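Local coordinates for protein possible metal-dependent hydrolase (Veillonella parvula, PDB 3RPC) that binds two zinc ions and is probably a metal-dependent hydrolase of the metallo-beta-lactamase superfamily, at residues T22-D27 with V65-V70; S89-V94 with D110-F115. One frame throughout, in Å; residues are numbered along the deposited sequence.

Contact 1 (T22-D27 with V65-V70)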
loop_
_atom_site.group_PDB
_atom_site.type_symbol
_atom_site.label_atom_id
_atom_site.label_comp_id
_atom_site.label_asym_id
_atom_site.label_seq_id
_atom_site.Cartn_x
_atom_site.Cartn_y
_atom_site.Cartn_z
ATOM N N THR A 22 -24.946 0.535 14.799
ATOM C CA THR A 22 -24.212 1.571 14.090
ATOM C C THR A 22 -24.433 1.465 12.591
ATOM O O THR A 22 -24.230 0.400 12.008
ATOM C CB THR A 22 -22.703 1.482 14.382
ATOM O OG1 THR A 22 -22.474 1.801 15.761
ATOM C CG2 THR A 22 -21.924 2.452 13.503
ATOM N N THR A 23 -24.854 2.564 11.971
ATOM C CA THR A 23 -24.996 2.585 10.524
ATOM C C THR A 23 -23.980 3.537 9.897
ATOM O O THR A 23 -23.971 4.727 10.193
ATOM C CB THR A 23 -26.417 2.983 10.108
ATOM O OG1 THR A 23 -27.341 1.977 10.548
ATOM C CG2 THR A 23 -26.523 3.123 8.596
ATOM N N PHE A 24 -23.136 2.995 9.022
ATOM C CA PHE A 24 -22.156 3.767 8.288
ATOM C C PHE A 24 -22.684 4.122 6.909
ATOM O O PHE A 24 -23.038 3.232 6.128
ATOM C CB PHE A 24 -20.873 2.946 8.089
ATOM C CG PHE A 24 -20.194 2.539 9.366
ATOM C CD1 PHE A 24 -19.321 3.409 10.013
ATOM C CD2 PHE A 24 -20.408 1.283 9.914
ATOM C CE1 PHE A 24 -18.678 3.035 11.186
ATOM C CE2 PHE A 24 -19.766 0.897 11.094
ATOM C CZ PHE A 24 -18.898 1.774 11.724
ATOM N N LEU A 25 -22.714 5.415 6.601
ATOM C CA LEU A 25 -22.936 5.864 5.232
ATOM C C LEU A 25 -21.586 5.846 4.522
ATOM O O LEU A 25 -20.655 6.556 4.914
ATOM C CB LEU A 25 -23.550 7.274 5.228
ATOM C CG LEU A 25 -23.730 7.923 3.856
ATOM C CD1 LEU A 25 -24.699 7.126 3.006
ATOM C CD2 LEU A 25 -24.221 9.374 3.990
ATOM N N ILE A 26 -21.497 5.013 3.492
ATOM C CA ILE A 26 -20.247 4.798 2.770
ATOM C C ILE A 26 -20.208 5.595 1.467
ATOM O O ILE A 26 -21.158 5.562 0.680
ATOM C CB ILE A 26 -20.072 3.303 2.472
ATOM C CG1 ILE A 26 -19.824 2.543 3.776
ATOM C CG2 ILE A 26 -18.921 3.071 1.491
ATOM C CD1 ILE A 26 -19.971 1.036 3.648
ATOM N N ASP A 27 -19.108 6.327 1.277
ATOM C CA ASP A 27 -18.780 7.000 0.020
ATOM C C ASP A 27 -19.980 7.697 -0.630
ATOM O O ASP A 27 -20.351 7.380 -1.763
ATOM C CB ASP A 27 -18.128 6.002 -0.950
ATOM C CG ASP A 27 -16.712 5.623 -0.526
ATOM O OD1 ASP A 27 -16.277 6.037 0.562
ATOM O OD2 ASP A 27 -16.035 4.888 -1.278
ATOM N N VAL A 65 -28.206 7.343 10.083
ATOM C CA VAL A 65 -26.754 7.344 9.900
ATOM C C VAL A 65 -26.036 7.761 11.189
ATOM O O VAL A 65 -26.365 8.795 11.783
ATOM C CB VAL A 65 -26.343 8.245 8.713
ATOM C CG1 VAL A 65 -24.828 8.367 8.617
ATOM C CG2 VAL A 65 -26.912 7.694 7.409
ATOM N N THR A 66 -25.072 6.939 11.611
ATOM C CA THR A 66 -24.280 7.135 12.826
ATOM C C THR A 66 -22.917 7.737 12.509
ATOM O O THR A 66 -22.327 8.448 13.327
ATOM C CB THR A 66 -23.968 5.780 13.512
ATOM O OG1 THR A 66 -25.115 4.926 13.469
ATOM C CG2 THR A 66 -23.541 6.001 14.959
ATOM N N ALA A 67 -22.393 7.403 11.333
ATOM C CA ALA A 67 -21.065 7.859 10.939
ATOM C C ALA A 67 -20.932 7.725 9.440
ATOM O O ALA A 67 -21.737 7.050 8.804
ATOM C CB ALA A 67 -19.980 7.051 11.644
ATOM N N VAL A 68 -19.935 8.396 8.884
ATOM C CA VAL A 68 -19.683 8.332 7.452
ATOM C C VAL A 68 -18.276 7.783 7.235
ATOM O O VAL A 68 -17.358 8.082 7.996
ATOM C CB VAL A 68 -19.798 9.731 6.819
ATOM C CG1 VAL A 68 -19.687 9.650 5.315
ATOM C CG2 VAL A 68 -21.125 10.380 7.193
ATOM N N VAL A 69 -18.125 6.950 6.210
ATOM C CA VAL A 69 -16.812 6.437 5.819
ATOM C C VAL A 69 -16.563 6.915 4.402
ATOM O O VAL A 69 -17.367 6.664 3.515
ATOM C CB VAL A 69 -16.770 4.895 5.843
ATOM C CG1 VAL A 69 -15.457 4.376 5.236
ATOM C CG2 VAL A 69 -16.945 4.391 7.265
ATOM N N VAL A 70 -15.459 7.628 4.207
ATOM C CA VAL A 70 -15.111 8.186 2.910
ATOM C C VAL A 70 -13.768 7.591 2.502
ATOM O O VAL A 70 -12.724 7.955 3.051
ATOM C CB VAL A 70 -15.025 9.725 2.991
ATOM C CG1 VAL A 70 -14.737 10.327 1.627
ATOM C CG2 VAL A 70 -16.330 10.295 3.556
#
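The carbonyl oxygen of Thr23 is gripped twice from the neighbouring segment, by Thr66 N at 2.8 Å, which approaches in the carbonyl plane, and more weakly by Ala67 N. This double hold opens a parallel pairing of strands 22-26 and 67-69, inside one of the two mixed sheets of the metallo-beta-lactamase fold. At the same end Thr66 OG1 accepts a nearly straight bond from Thr23 N at 2.8 Å (169°). With its chi1 of -41°, Thr66 sets OG1 beside its own backbone N, and the hydroxyl and that N-H thus bind the backbone N and O of one residue, Thr23. Regular parallel bonding follows: Leu25 N to Ala67 O, Val69 N to Leu25 O, and Asp27 N to Val69 O.

Side chains alternate between the faces. Phe24, Ala67, Ile26 and Val69 share one, where Phe24 CD1 lies 3.8 Å from Val69 CG2 and 4.0 Å from Ala67 CB, while Thr22 CG2 sits over one face of the Phe24 ring, toward its rim. Phe155 and residues of strand 123-128 close over this side. On the other face Leu25 CB meets Val65 CG1 at 3.8 Å. Past the strand end, Asp27 OD2 is hydrogen-bonded to Thr71 OG1 and to ND1 of the zinc ligand His77, making Asp27 a second-shell residue, and its OD1 lies 3.4 Å from Val70 CA.

Contact 2 (S89-V94 with D110-F115)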
loop_
_atom_site.group_PDB
_atom_site.type_symbol
_atom_site.label_atom_id
_atom_site.label_comp_id
_atom_site.label_asym_id
_atom_site.label_seq_id
_atom_site.Cartn_x
_atom_site.Cartn_y
_atom_site.Cartn_z
ATOM N N SER A 89 -21.805 17.362 12.285
ATOM C CA SER A 89 -21.320 16.798 13.535
ATOM C C SER A 89 -21.119 15.276 13.493
ATOM O O SER A 89 -20.585 14.703 14.440
ATOM C CB SER A 89 -22.257 17.179 14.684
ATOM O OG SER A 89 -23.560 16.711 14.413
ATOM N N LEU A 90 -21.532 14.622 12.408
ATOM C CA LEU A 90 -21.338 13.175 12.308
ATOM C C LEU A 90 -19.864 12.841 12.149
ATOM O O LEU A 90 -19.148 13.518 11.414
ATOM C CB LEU A 90 -22.095 12.596 11.118
ATOM C CG LEU A 90 -23.609 12.482 11.271
ATOM C CD1 LEU A 90 -24.233 12.022 9.963
ATOM C CD2 LEU A 90 -23.943 11.523 12.413
ATOM N N PRO A 91 -19.400 11.796 12.843
ATOM C CA PRO A 91 -18.016 11.351 12.632
ATOM C C PRO A 91 -17.803 10.930 11.175
ATOM O O PRO A 91 -18.614 10.183 10.626
ATOM C CB PRO A 91 -17.892 10.129 13.552
ATOM C CG PRO A 91 -18.958 10.335 14.586
ATOM C CD PRO A 91 -20.094 10.985 13.855
ATOM N N ILE A 92 -16.720 11.413 10.572
ATOM C CA ILE A 92 -16.347 11.067 9.203
ATOM C C ILE A 92 -14.998 10.371 9.249
ATOM O O ILE A 92 -14.026 10.950 9.716
ATOM C CB ILE A 92 -16.192 12.322 8.319
ATOM C CG1 ILE A 92 -17.316 13.338 8.586
ATOM C CG2 ILE A 92 -16.098 11.937 6.842
ATOM C CD1 ILE A 92 -18.727 12.823 8.281
ATOM N N PHE A 93 -14.939 9.140 8.750
ATOM C CA PHE A 93 -13.702 8.371 8.744
ATOM C C PHE A 93 -13.055 8.525 7.380
ATOM O O PHE A 93 -13.718 8.366 6.362
ATOM C CB PHE A 93 -14.005 6.898 9.033
ATOM C CG PHE A 93 -14.430 6.653 10.454
ATOM C CD1 PHE A 93 -13.484 6.431 11.438
ATOM C CD2 PHE A 93 -15.770 6.642 10.798
ATOM C CE1 PHE A 93 -13.863 6.222 12.754
ATOM C CE2 PHE A 93 -16.162 6.429 12.117
ATOM C CZ PHE A 93 -15.206 6.212 13.092
ATOM N N VAL A 94 -11.768 8.851 7.372
ATOM C CA VAL A 94 -11.054 9.139 6.135
ATOM C C VAL A 94 -9.704 8.422 6.107
ATOM O O VAL A 94 -9.279 7.844 7.106
ATOM C CB VAL A 94 -10.843 10.661 5.956
ATOM C CG1 VAL A 94 -12.186 11.393 5.951
ATOM C CG2 VAL A 94 -9.919 11.216 7.048
ATOM N N ASP A 110 -15.771 16.598 13.153
ATOM C CA ASP A 110 -15.292 15.355 13.743
ATOM C C ASP A 110 -14.828 14.405 12.640
ATOM O O ASP A 110 -15.525 13.463 12.282
ATOM C CB ASP A 110 -16.393 14.717 14.591
ATOM C CG ASP A 110 -15.911 13.509 15.367
ATOM O OD1 ASP A 110 -14.699 13.205 15.313
ATOM O OD2 ASP A 110 -16.749 12.878 16.048
ATOM N N VAL A 111 -13.649 14.687 12.105
ATOM C CA VAL A 111 -13.071 13.886 11.027
ATOM C C VAL A 111 -11.907 13.065 11.585
ATOM O O VAL A 111 -11.017 13.606 12.243
ATOM C CB VAL A 111 -12.597 14.784 9.869
ATOM C CG1 VAL A 111 -12.077 13.930 8.711
ATOM C CG2 VAL A 111 -13.746 15.686 9.404
ATOM N N ARG A 112 -11.912 11.759 11.312
ATOM C CA ARG A 112 -10.991 10.829 11.953
ATOM C C ARG A 112 -10.232 10.038 10.902
ATOM O O ARG A 112 -10.831 9.336 10.098
ATOM C CB ARG A 112 -11.764 9.857 12.856
ATOM C CG ARG A 112 -12.723 10.547 13.848
ATOM C CD ARG A 112 -13.415 9.543 14.786
ATOM N NE ARG A 112 -14.434 10.211 15.594
ATOM C CZ ARG A 112 -15.183 9.620 16.519
ATOM N NH1 ARG A 112 -15.028 8.337 16.804
ATOM N NH2 ARG A 112 -16.086 10.333 17.181
ATOM N N ILE A 113 -8.909 10.150 10.935
ATOM C CA ILE A 113 -8.048 9.426 10.010
ATOM C C ILE A 113 -7.819 8.004 10.494
ATOM O O ILE A 113 -7.382 7.791 11.632
ATOM C CB ILE A 113 -6.666 10.097 9.895
ATOM C CG1 ILE A 113 -6.818 11.540 9.417
ATOM C CG2 ILE A 113 -5.782 9.307 8.927
ATOM C CD1 ILE A 113 -5.564 12.389 9.613
ATOM N N ILE A 114 -8.113 7.030 9.634
ATOM C CA ILE A 114 -7.760 5.654 9.959
ATOM C C ILE A 114 -6.313 5.424 9.546
ATOM O O ILE A 114 -6.032 5.103 8.400
ATOM C CB ILE A 114 -8.667 4.618 9.251
ATOM C CG1 ILE A 114 -10.146 4.978 9.412
ATOM C CG2 ILE A 114 -8.401 3.224 9.799
ATOM C CD1 ILE A 114 -11.089 3.957 8.761
ATOM N N PHE A 115 -5.386 5.605 10.477
ATOM C CA PHE A 115 -3.979 5.372 10.171
ATOM C C PHE A 115 -3.690 3.884 10.027
ATOM O O PHE A 115 -2.981 3.464 9.106
ATOM C CB PHE A 115 -3.089 5.977 11.260
ATOM C CG PHE A 115 -3.137 7.476 11.323
ATOM C CD1 PHE A 115 -2.521 8.245 10.351
ATOM C CD2 PHE A 115 -3.795 8.118 12.362
ATOM C CE1 PHE A 115 -2.556 9.626 10.413
ATOM C CE2 PHE A 115 -3.833 9.503 12.429
ATOM C CZ PHE A 115 -3.215 10.255 11.451
HETATM O O HOH W 1 -19.143 14.061 16.503
HETATM O O HOH W 2 -17.830 15.842 11.355
#
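Four backbone hydrogen bonds join segments 89-94 and 110-115 in parallel, along strands 92-94 and 111-113: Ile92 N to Asp110 O, Arg112 N to Ile92 O at 2.8 Å, Val94 N to Arg112 O, and Ile114 N to Val94 O. This is the pairing within a classic beta-alpha-beta unit, whose crossover is helix 97-105.

The charged pair lies within the segment 110-115. Arg112 grips Asp110 side-on, NE reaching OD1 at 3.0 Å and NH2 forming a salt bridge to the syn lone pair of OD2 at 2.9 Å. Pro91 packs over one face of the guanidinium, its CG 3.9 Å from Arg112 NH2. Two waters bridge the segments, one donating to Ser89 O and Asp110 OD2, the other donating to Leu90 O while accepting from Asp110 N.

Among apolar contacts, the extended Arg112 chain runs beside the Phe93 ring, with CD 3.9 Å from Phe93 CE1. On the other face Val94 CG1 meets Val111 CG1 at 3.8 Å, and Val94 CG2 meets Ile113 CG1.

Helix 97-105 packs on Val94 and Ile113, strand 117-120 lies against Phe93 and Arg112, and strand 67-69 flanks strand 92-94 on the side away from strand 111-113.

How the contacts relate
Contacts 1 and 2 illustrate how a sheet grows by repeated parallel pairing: their centres lie about 10 Å apart, and strands 67-69 and 92-94 join them as neighbours. Probable hydrogen bonds link these strands, among them Val68 O with Phe93 N at 2.7 Å and Val68 N with Pro91 O at 2.8 Å. This part of the sheet runs 22-26, 67-69, 92-94, 111-113, the last being an outermost strand within the chain. The two pairings differ in their relation to the metals. In contact 1 the Asp27 side chain is about 7 Å from a bound zinc ion, whereas in contact 2 the Val94 side chain is about 14 Å from one.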